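Side-chain contacts in penicillin-binding protein 2B (Streptococcus pneumoniae, PDB 2WAD), which probably forms the peptide cross-links between adjacent glycan strands of cell-wall peptidoglycan as part of the elongasome, and binds penicillin: residues A529-V532 and A533-N537; Y637-E641 and N642-A646; D521-T524 and P525-A529; A347-P350 and Q351-A354. One frame throughout, in Å; residues are numbered along the deposited sequence.

Contact 1: A529-V532 and A533-N537; sequences AQYV and ATIAN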
loop_
_atom_site.group_PDB
_atom_site.type_symbol
_atom_site.label_atom_id
_atom_site.label_comp_id
_atom_site.label_asym_id
_atom_site.label_seq_id
_atom_site.Cartn_x
_atom_site.Cartn_y
_atom_site.Cartn_z
ATOM N N ALA A 529 -9.183 3.670 -11.713
ATOM C CA ALA A 529 -10.237 4.272 -10.899
ATOM C C ALA A 529 -10.097 5.786 -10.725
ATOM O O ALA A 529 -11.090 6.505 -10.737
ATOM C CB ALA A 529 -10.377 3.600 -9.538
ATOM N N GLN A 530 -8.882 6.272 -10.493
ATOM C CA GLN A 530 -8.687 7.709 -10.251
ATOM C C GLN A 530 -9.046 8.446 -11.541
ATOM O O GLN A 530 -9.555 9.552 -11.502
ATOM C CB GLN A 530 -7.218 8.034 -9.920
ATOM C CG GLN A 530 -6.947 9.533 -9.600
ATOM C CD GLN A 530 -5.518 9.740 -9.119
ATOM O OE1 GLN A 530 -4.564 9.302 -9.778
ATOM N NE2 GLN A 530 -5.357 10.321 -7.930
ATOM N N TYR A 531 -8.776 7.820 -12.680
ATOM C CA TYR A 531 -9.065 8.455 -13.967
ATOM C C TYR A 531 -10.573 8.678 -14.122
ATOM O O TYR A 531 -11.036 9.809 -14.342
ATOM C CB TYR A 531 -8.436 7.632 -15.106
ATOM C CG TYR A 531 -9.136 7.672 -16.457
ATOM C CD1 TYR A 531 -9.276 8.872 -17.149
ATOM C CD2 TYR A 531 -9.587 6.505 -17.076
ATOM C CE1 TYR A 531 -9.870 8.933 -18.385
ATOM C CE2 TYR A 531 -10.191 6.546 -18.335
ATOM C CZ TYR A 531 -10.318 7.771 -18.981
ATOM O OH TYR A 531 -10.918 7.869 -20.220
ATOM N N VAL A 532 -11.370 7.627 -13.950
ATOM C CA VAL A 532 -12.817 7.835 -14.084
ATOM C C VAL A 532 -13.372 8.712 -12.954
ATOM O O VAL A 532 -14.332 9.472 -13.193
ATOM C CB VAL A 532 -13.639 6.533 -14.242
ATOM C CG1 VAL A 532 -13.495 5.639 -12.979
ATOM C CG2 VAL A 532 -15.109 6.897 -14.452
ATOM N N ALA A 533 -12.770 8.650 -11.760
ATOM C CA ALA A 533 -13.217 9.505 -10.633
ATOM C C ALA A 533 -12.960 10.983 -10.912
ATOM O O ALA A 533 -13.755 11.844 -10.514
ATOM C CB ALA A 533 -12.548 9.115 -9.308
ATOM N N THR A 534 -11.858 11.258 -11.613
ATOM C CA THR A 534 -11.490 12.617 -12.028
ATOM C C THR A 534 -12.520 13.203 -12.994
ATOM O O THR A 534 -12.959 14.352 -12.861
ATOM C CB THR A 534 -10.067 12.629 -12.671
ATOM O OG1 THR A 534 -9.095 12.209 -11.700
ATOM C CG2 THR A 534 -9.699 14.015 -13.186
ATOM N N ILE A 535 -12.908 12.408 -13.984
ATOM C CA ILE A 535 -14.031 12.761 -14.847
ATOM C C ILE A 535 -15.300 13.020 -14.033
ATOM O O ILE A 535 -16.000 14.025 -14.219
ATOM C CB ILE A 535 -14.298 11.665 -15.909
ATOM C CG1 ILE A 535 -13.094 11.560 -16.849
ATOM C CG2 ILE A 535 -15.581 12.024 -16.682
ATOM C CD1 ILE A 535 -13.099 10.400 -17.843
ATOM N N ALA A 536 -15.582 12.133 -13.098
ATOM C CA ALA A 536 -16.787 12.252 -12.287
ATOM C C ALA A 536 -16.742 13.486 -11.373
ATOM O O ALA A 536 -17.779 13.963 -10.935
ATOM C CB ALA A 536 -16.974 10.970 -11.451
ATOM N N ASN A 537 -15.546 13.996 -11.071
ATOM C CA ASN A 537 -15.408 15.157 -10.189
ATOM C C ASN A 537 -15.064 16.398 -11.017
ATOM O O ASN A 537 -14.409 17.336 -10.550
ATOM C CB ASN A 537 -14.315 14.863 -9.153
ATOM C CG ASN A 537 -14.290 15.861 -8.011
ATOM O OD1 ASN A 537 -15.332 16.188 -7.451
ATOM N ND2 ASN A 537 -13.091 16.318 -7.633
#

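Contact 2: Y637-E641 and N642-A646; sequences YAPTE and NPQIA. Unlike the reference sequence in segment 637-641: Thr640 (reference Ser), Glu641 (reference Asp).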
loop_
_atom_site.group_PDB
_atom_site.type_symbol
_atom_site.label_atom_id
_atom_site.label_comp_id
_atom_site.label_asym_id
_atom_site.label_seq_id
_atom_site.Cartn_x
_atom_site.Cartn_y
_atom_site.Cartn_z
ATOM N N TYR A 637 -19.276 5.699 -13.397
ATOM C CA TYR A 637 -19.658 6.414 -12.173
ATOM C C TYR A 637 -21.175 6.584 -12.078
ATOM O O TYR A 637 -21.893 6.343 -13.053
ATOM C CB TYR A 637 -18.962 7.773 -12.079
ATOM C CG TYR A 637 -19.243 8.700 -13.244
ATOM C CD1 TYR A 637 -20.394 9.482 -13.291
ATOM C CD2 TYR A 637 -18.365 8.763 -14.327
ATOM C CE1 TYR A 637 -20.651 10.324 -14.390
ATOM C CE2 TYR A 637 -18.595 9.614 -15.400
ATOM C CZ TYR A 637 -19.749 10.376 -15.435
ATOM O OH TYR A 637 -19.966 11.190 -16.532
ATOM N N ALA A 638 -21.651 6.998 -10.905
ATOM C CA ALA A 638 -23.080 7.070 -10.607
ATOM C C ALA A 638 -23.299 7.718 -9.244
ATOM O O ALA A 638 -22.442 7.657 -8.367
ATOM C CB ALA A 638 -23.713 5.653 -10.605
ATOM N N PRO A 639 -24.472 8.328 -9.044
ATOM C CA PRO A 639 -25.417 8.497 -10.138
ATOM C C PRO A 639 -24.971 9.555 -11.141
ATOM O O PRO A 639 -24.221 10.476 -10.803
ATOM C CB PRO A 639 -26.719 8.909 -9.441
ATOM C CG PRO A 639 -26.439 9.005 -7.987
ATOM C CD PRO A 639 -25.083 8.435 -7.706
ATOM N N THR A 640 -25.387 9.405 -12.392
ATOM C CA THR A 640 -24.951 10.336 -13.417
ATOM C C THR A 640 -24.974 11.780 -12.905
ATOM O O THR A 640 -24.001 12.512 -13.058
ATOM C CB THR A 640 -25.811 10.185 -14.676
ATOM O OG1 THR A 640 -25.600 8.876 -15.221
ATOM C CG2 THR A 640 -25.468 11.238 -15.723
ATOM N N GLU A 641 -26.072 12.200 -12.286
ATOM C CA GLU A 641 -26.268 13.632 -12.080
ATOM C C GLU A 641 -25.506 14.146 -10.861
ATOM O O GLU A 641 -25.296 15.346 -10.707
ATOM C CB GLU A 641 -27.759 13.962 -11.966
ATOM C CG GLU A 641 -28.625 13.488 -13.138
ATOM C CD GLU A 641 -28.773 14.525 -14.241
ATOM O OE1 GLU A 641 -29.017 15.710 -13.919
ATOM O OE2 GLU A 641 -28.661 14.164 -15.435
ATOM N N ASN A 642 -25.096 13.246 -9.977
ATOM C CA ASN A 642 -24.433 13.678 -8.756
ATOM C C ASN A 642 -23.531 12.567 -8.215
ATOM O O ASN A 642 -23.888 11.896 -7.252
ATOM C CB ASN A 642 -25.483 14.073 -7.710
ATOM C CG ASN A 642 -24.862 14.471 -6.388
ATOM O OD1 ASN A 642 -23.793 15.078 -6.352
ATOM N ND2 ASN A 642 -25.531 14.138 -5.294
ATOM N N PRO A 643 -22.352 12.387 -8.828
ATOM C CA PRO A 643 -21.644 11.135 -8.648
ATOM C C PRO A 643 -21.158 10.861 -7.226
ATOM O O PRO A 643 -20.524 11.703 -6.575
ATOM C CB PRO A 643 -20.491 11.243 -9.644
ATOM C CG PRO A 643 -20.997 12.197 -10.712
ATOM C CD PRO A 643 -21.760 13.210 -9.901
ATOM N N GLN A 644 -21.422 9.651 -6.751
ATOM C CA GLN A 644 -21.034 9.296 -5.388
ATOM C C GLN A 644 -20.151 8.055 -5.359
ATOM O O GLN A 644 -19.573 7.692 -4.333
ATOM C CB GLN A 644 -22.287 9.135 -4.525
ATOM C CG GLN A 644 -22.834 10.487 -4.062
ATOM C CD GLN A 644 -24.322 10.422 -3.758
ATOM O OE1 GLN A 644 -24.748 9.706 -2.845
ATOM N NE2 GLN A 644 -25.124 11.151 -4.542
ATOM N N ILE A 645 -20.022 7.419 -6.514
ATOM C CA ILE A 645 -19.089 6.305 -6.672
ATOM C C ILE A 645 -18.524 6.302 -8.099
ATOM O O ILE A 645 -19.235 6.549 -9.079
ATOM C CB ILE A 645 -19.779 4.952 -6.345
ATOM C CG1 ILE A 645 -18.809 3.791 -6.528
ATOM C CG2 ILE A 645 -21.007 4.751 -7.244
ATOM C CD1 ILE A 645 -19.248 2.454 -5.925
ATOM N N ALA A 646 -17.237 6.003 -8.215
ATOM C CA ALA A 646 -16.576 5.810 -9.512
ATOM C C ALA A 646 -15.868 4.477 -9.393
ATOM O O ALA A 646 -15.283 4.219 -8.345
ATOM C CB ALA A 646 -15.553 6.903 -9.724
#

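Contact 3: D521-T524 and P525-A529; sequences DNYT and PMQLA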
loop_
_atom_site.group_PDB
_atom_site.type_symbol
_atom_site.label_atom_id
_atom_site.label_comp_id
_atom_site.label_asym_id
_atom_site.label_seq_id
_atom_site.Cartn_x
_atom_site.Cartn_y
_atom_site.Cartn_z
ATOM N N ASP A 521 0.973 1.864 -23.161
ATOM C CA ASP A 521 1.350 1.951 -21.745
ATOM C C ASP A 521 0.372 1.083 -20.930
ATOM O O ASP A 521 -0.820 1.060 -21.264
ATOM C CB ASP A 521 1.266 3.408 -21.272
ATOM C CG ASP A 521 2.324 4.294 -21.901
ATOM O OD1 ASP A 521 3.266 3.749 -22.495
ATOM O OD2 ASP A 521 2.225 5.535 -21.817
ATOM N N ASN A 522 0.865 0.400 -19.890
ATOM C CA ASN A 522 0.092 -0.364 -18.896
ATOM C C ASN A 522 -0.110 0.415 -17.583
ATOM O O ASN A 522 0.832 1.040 -17.085
ATOM C CB ASN A 522 0.835 -1.653 -18.479
ATOM C CG ASN A 522 0.895 -2.727 -19.580
ATOM O OD1 ASN A 522 0.704 -3.921 -19.314
ATOM N ND2 ASN A 522 1.178 -2.317 -20.812
ATOM N N TYR A 523 -1.305 0.322 -16.995
ATOM C CA TYR A 523 -1.674 1.063 -15.803
ATOM C C TYR A 523 -2.208 0.119 -14.721
ATOM O O TYR A 523 -2.643 -1.002 -15.031
ATOM C CB TYR A 523 -2.769 2.068 -16.172
ATOM C CG TYR A 523 -2.415 3.024 -17.296
ATOM C CD1 TYR A 523 -1.189 3.715 -17.324
ATOM C CD2 TYR A 523 -3.287 3.221 -18.340
ATOM C CE1 TYR A 523 -0.873 4.598 -18.349
ATOM C CE2 TYR A 523 -2.976 4.074 -19.378
ATOM C CZ TYR A 523 -1.792 4.783 -19.364
ATOM O OH TYR A 523 -1.537 5.631 -20.425
ATOM N N THR A 524 -2.169 0.561 -13.466
ATOM C CA THR A 524 -2.739 -0.210 -12.357
ATOM C C THR A 524 -4.256 0.039 -12.236
ATOM O O THR A 524 -4.780 1.014 -12.750
ATOM C CB THR A 524 -2.151 0.214 -11.009
ATOM O OG1 THR A 524 -2.622 1.529 -10.710
ATOM C CG2 THR A 524 -0.622 0.209 -11.009
ATOM N N PRO A 525 -4.975 -0.848 -11.536
ATOM C CA PRO A 525 -6.415 -0.633 -11.374
ATOM C C PRO A 525 -6.709 0.636 -10.558
ATOM O O PRO A 525 -7.718 1.284 -10.812
ATOM C CB PRO A 525 -6.896 -1.924 -10.678
ATOM C CG PRO A 525 -5.884 -2.981 -11.083
ATOM C CD PRO A 525 -4.555 -2.237 -11.250
ATOM N N MET A 526 -5.851 1.005 -9.599
ATOM C CA MET A 526 -6.035 2.235 -8.840
ATOM C C MET A 526 -5.944 3.464 -9.745
ATOM O O MET A 526 -6.767 4.384 -9.631
ATOM C CB MET A 526 -5.059 2.290 -7.647
ATOM C CG MET A 526 -5.184 3.499 -6.732
ATOM S SD MET A 526 -6.754 3.493 -5.812
ATOM C CE MET A 526 -6.554 1.986 -4.872
ATOM N N GLN A 527 -4.973 3.485 -10.657
ATOM C CA GLN A 527 -4.847 4.580 -11.640
ATOM C C GLN A 527 -6.111 4.699 -12.508
ATOM O O GLN A 527 -6.584 5.816 -12.810
ATOM C CB GLN A 527 -3.607 4.378 -12.529
ATOM C CG GLN A 527 -2.236 4.584 -11.814
ATOM C CD GLN A 527 -1.054 4.291 -12.718
ATOM O OE1 GLN A 527 -0.956 3.209 -13.269
ATOM N NE2 GLN A 527 -0.145 5.247 -12.871
ATOM N N LEU A 528 -6.637 3.550 -12.940
ATOM C CA LEU A 528 -7.849 3.555 -13.794
ATOM C C LEU A 528 -9.095 3.987 -13.012
ATOM O O LEU A 528 -9.950 4.648 -13.577
ATOM C CB LEU A 528 -8.059 2.197 -14.504
ATOM C CG LEU A 528 -6.966 1.905 -15.549
ATOM C CD1 LEU A 528 -6.849 0.394 -15.833
ATOM C CD2 LEU A 528 -7.333 2.616 -16.826
ATOM N N ALA A 529 -9.183 3.670 -11.713
ATOM C CA ALA A 529 -10.237 4.272 -10.899
ATOM C C ALA A 529 -10.097 5.786 -10.725
ATOM O O ALA A 529 -11.090 6.505 -10.737
ATOM C CB ALA A 529 -10.377 3.600 -9.538
#

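Contact 4: A347-P350 and Q351-A354; sequences ALNP and QTGA. Unlike the reference sequence in segment 351-354: Gln351 (reference Lys).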
loop_
_atom_site.group_PDB
_atom_site.type_symbol
_atom_site.label_atom_id
_atom_site.label_comp_id
_atom_site.label_asym_id
_atom_site.label_seq_id
_atom_site.Cartn_x
_atom_site.Cartn_y
_atom_site.Cartn_z
ATOM N N ALA A 347 -13.151 0.798 -6.223
ATOM C CA ALA A 347 -14.234 1.770 -6.174
ATOM C C ALA A 347 -13.780 2.943 -5.316
ATOM O O ALA A 347 -13.251 2.737 -4.213
ATOM C CB ALA A 347 -15.494 1.116 -5.508
ATOM N N LEU A 348 -14.055 4.160 -5.780
ATOM C CA LEU A 348 -13.689 5.384 -5.046
ATOM C C LEU A 348 -14.881 6.337 -4.924
ATOM O O LEU A 348 -15.749 6.349 -5.801
ATOM C CB LEU A 348 -12.597 6.139 -5.816
ATOM C CG LEU A 348 -11.278 5.442 -6.164
ATOM C CD1 LEU A 348 -10.342 6.379 -6.943
ATOM C CD2 LEU A 348 -10.584 4.930 -4.921
ATOM N N ASN A 349 -14.917 7.128 -3.853
ATOM C CA ASN A 349 -15.847 8.244 -3.718
ATOM C C ASN A 349 -15.167 9.384 -4.479
ATOM O O ASN A 349 -14.104 9.844 -4.057
ATOM C CB ASN A 349 -15.983 8.592 -2.229
ATOM C CG ASN A 349 -16.891 9.793 -1.946
ATOM O OD1 ASN A 349 -17.041 10.707 -2.763
ATOM N ND2 ASN A 349 -17.482 9.798 -0.756
ATOM N N PRO A 350 -15.750 9.812 -5.611
ATOM C CA PRO A 350 -15.142 10.831 -6.489
ATOM C C PRO A 350 -15.200 12.241 -5.887
ATOM O O PRO A 350 -14.553 13.161 -6.415
ATOM C CB PRO A 350 -16.051 10.825 -7.728
ATOM C CG PRO A 350 -17.454 10.384 -7.119
ATOM C CD PRO A 350 -17.077 9.365 -6.082
ATOM N N GLN A 351 -15.957 12.422 -4.808
ATOM C CA GLN A 351 -16.060 13.752 -4.180
ATOM C C GLN A 351 -14.921 13.987 -3.191
ATOM O O GLN A 351 -14.616 15.121 -2.870
ATOM C CB GLN A 351 -17.416 13.930 -3.463
ATOM C CG GLN A 351 -18.603 14.157 -4.419
ATOM C CD GLN A 351 -19.975 14.213 -3.718
ATOM O OE1 GLN A 351 -20.089 13.933 -2.522
ATOM N NE2 GLN A 351 -21.026 14.570 -4.469
ATOM N N THR A 352 -14.314 12.917 -2.686
ATOM C CA THR A 352 -13.366 13.037 -1.573
ATOM C C THR A 352 -12.094 12.196 -1.724
ATOM O O THR A 352 -11.103 12.422 -1.027
ATOM C CB THR A 352 -13.987 12.608 -0.230
ATOM O OG1 THR A 352 -14.150 11.179 -0.210
ATOM C CG2 THR A 352 -15.311 13.340 0.039
ATOM N N GLY A 353 -12.112 11.205 -2.611
ATOM C CA GLY A 353 -10.943 10.347 -2.746
ATOM C C GLY A 353 -11.010 9.151 -1.808
ATOM O O GLY A 353 -10.150 8.270 -1.880
ATOM N N ALA A 354 -12.048 9.081 -0.978
ATOM C CA ALA A 354 -12.194 7.940 -0.078
ATOM C C ALA A 354 -12.221 6.621 -0.839
ATOM O O ALA A 354 -12.899 6.530 -1.859
ATOM C CB ALA A 354 -13.459 8.074 0.762
#

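Contact 1: A529-V532 and A533-N537
Tyr531 and Ile535 run side by side, one turn apart, on the buried helix 525-536 of the transpeptidase domain, in an i to i+4 pairing. Ile535 can be followed from its root, where Ile535 CB rests 3.5 Å from Val532 O. Ile535 CG1 lies beside the backbone N (chi1 -64°), which carries it along Tyr531 O at 3.7 Å. With chi2 near 172° the chain then runs on straight, and Ile535 CD1 reaches the tyrosine ring, closest to Tyr531 CE1 at 3.6 Å, with CZ and OH a little farther off. The methyl comes in obliquely. The phenol goes on to bond Val387 O, next to Ser386, the probable acyl-ester serine, and Tyr485 meets the ring edge-to-face.

Along the backbone the helical bonds run i to i+4, that from Ile535 N to Tyr531 O being close to straight at 170°. Val532 and Ala536 turn to Tyr637 on the sheet, while the amide of Gln530 is held by Leu542 O, Thr491 O and Arg541. On the Gln530 side one carbonyl does double duty: Gln530 O accepts from Thr534 N at 2.9 Å and from Thr534 OG1 at 2.7 Å, the two donors arriving from opposite faces of its plane.

Contact 2: Y637-E641 and N642-A646
The Pro643 ring lies alongside the phenol of Tyr637, both pointing the same way, and Pro643 CG is the bump, set 3.8 Å from Tyr637 CD1. Tyr637 can lie there because its CG sits between the backbone N and the carbonyl carbon (chi1 58°), which brings the ring alongside Pro643. At the root of the side chain, Tyr637 CB faces the small Ala646 CB at 4.2 Å. Ala536 of helix 525-536 touches both Tyr637 and Pro643.

The opposite face of the strands carries Ala638 and Ile645. Here Ile645 CG2 is the bump, lying 3.4 Å from Ala638 O and fitting beside the small Ala638 CB; Tyr673 and Ile670 of helix 661-676 pack on this face. Pro639, preceded by a cis peptide bond, presents its CD to Asn642 O. The extended Gln644 chain passes that proline, and Gln644 NE2 donates to Asn642 O at 3.1 Å, nearly end-on to the carbonyl.

Between the strands, Ala638 O takes two N-H groups: Gln644 N at 2.8 Å, tilted from the carbonyl plane, and Ile645 N at 3.1 Å. Two residues thus oppose one, a classic beta bulge, and with the type I turn from Pro639 to Asn642 it closes the beta hairpin of strands 634-638 and 645-650.

Contact 3: D521-T524 and P525-A529
Thr524 and Gln527 trade hydrogen bonds in both directions. Thr524 OG1 accepts from Gln527 N at 3.1 Å, while Gln527 OE1 accepts from Thr524 N at 2.9 Å, with the donor in the carbonyl plane and on a lone pair. Both bonds are almost straight. The hydroxyl oxygen gets to the helix because chi1 of 69° puts it between the backbone N and the carbonyl carbon; the glutamine chain leaves CG extended and turns its amide back to the start of the helix. Gln527 OE1 also lies 3.6 Å from Tyr523 CB, and the phenol and the Gln527 amide stand nearly perpendicular, 85° between planes. Beyond the cap, Leu528 N bonds Thr524 O as the first i to i+4 bond.

The apolar contact is looser: Tyr523 CB lies 4.2 Å from Leu528 CG.

Outside partners hold the other end of the glutamine. Gln527 NE2 bonds Ser489 O and Thr500 O, which is consistent with the amide being turned so that OE1 faces Thr524. This is a capping box: two N-H groups at the buried N-terminus of helix 525-536 are satisfied by side-chain oxygens, and the glutamine bridges that end to two loop carbonyls.

Contact 4: A347-P350 and Q351-A354
Asn349 OD1 takes the backbone N-H of Gln351 at 2.9 Å, an Asx turn at the start of the tight link from strand 342-348 to strand 355-363 in the antiparallel sheet of the transpeptidase domain. The amide can do this because CG stands opposite the backbone N (chi1 178°), swinging OD1 forward over the chain; the N-H approaches 17° out of the carbonyl plane. Asn349 OD1 also lies against Gln351 CB at 3.3 Å.

The Asn349 amide is also bordered by the threonine hydroxyl, with Asn349 CG 3.5 Å from Thr352 OG1, and farther back Asn349 CB meets the Ala354 methyl. The backbone of Asn349 grips the loop at both ends: Asn349 O accepts from Gly353 N at 2.8 Å and, weakly, from Thr352 N, while Asn349 N donates to Ala354 O at 2.9 Å in a nearly straight bond. Gly353 has a positive phi of 90°, where a CB would collide with the carbonyl oxygen before it.

One shell out, the loop is held by neighbours. Pro350 packs on Pro643 and on Ala536 of helix 525-536, Leu348 rests on Ala529, and Gly353 is joined by its backbone to His545. Gln351, exposed, reaches over to Asn642 of the neighbouring hairpin. The hydroxyl that borders Asn349 is itself placed by an ST turn, in which Thr352 OG1 accepts from Ala354 N at 3.1 Å.

Contacts 1 and 3 are successive parts of helix 525-536 and share Ala529: contact 3 caps its start, contact 1 runs to its end. Contacts 2 and 4 are neighbouring turns of one antiparallel sheet, joined where Leu348 N lies 2.8 Å from Ala646 O, probably a hydrogen bond. The helix packs on this sheet: Ala536 CB is 3.7 Å from Tyr637 CG and 3.8 Å from Pro350 CB, while Ala529 CB meets Leu348 CD1 at 3.8 Å. Centres of contacts 2 and 3 are about 20 Å apart. The helix is nearest the catalytic site, with the side chains of Tyr531 and Leu528 about 9 and 10 Å from that of Ser386; contacts 2 and 4 lie away from it.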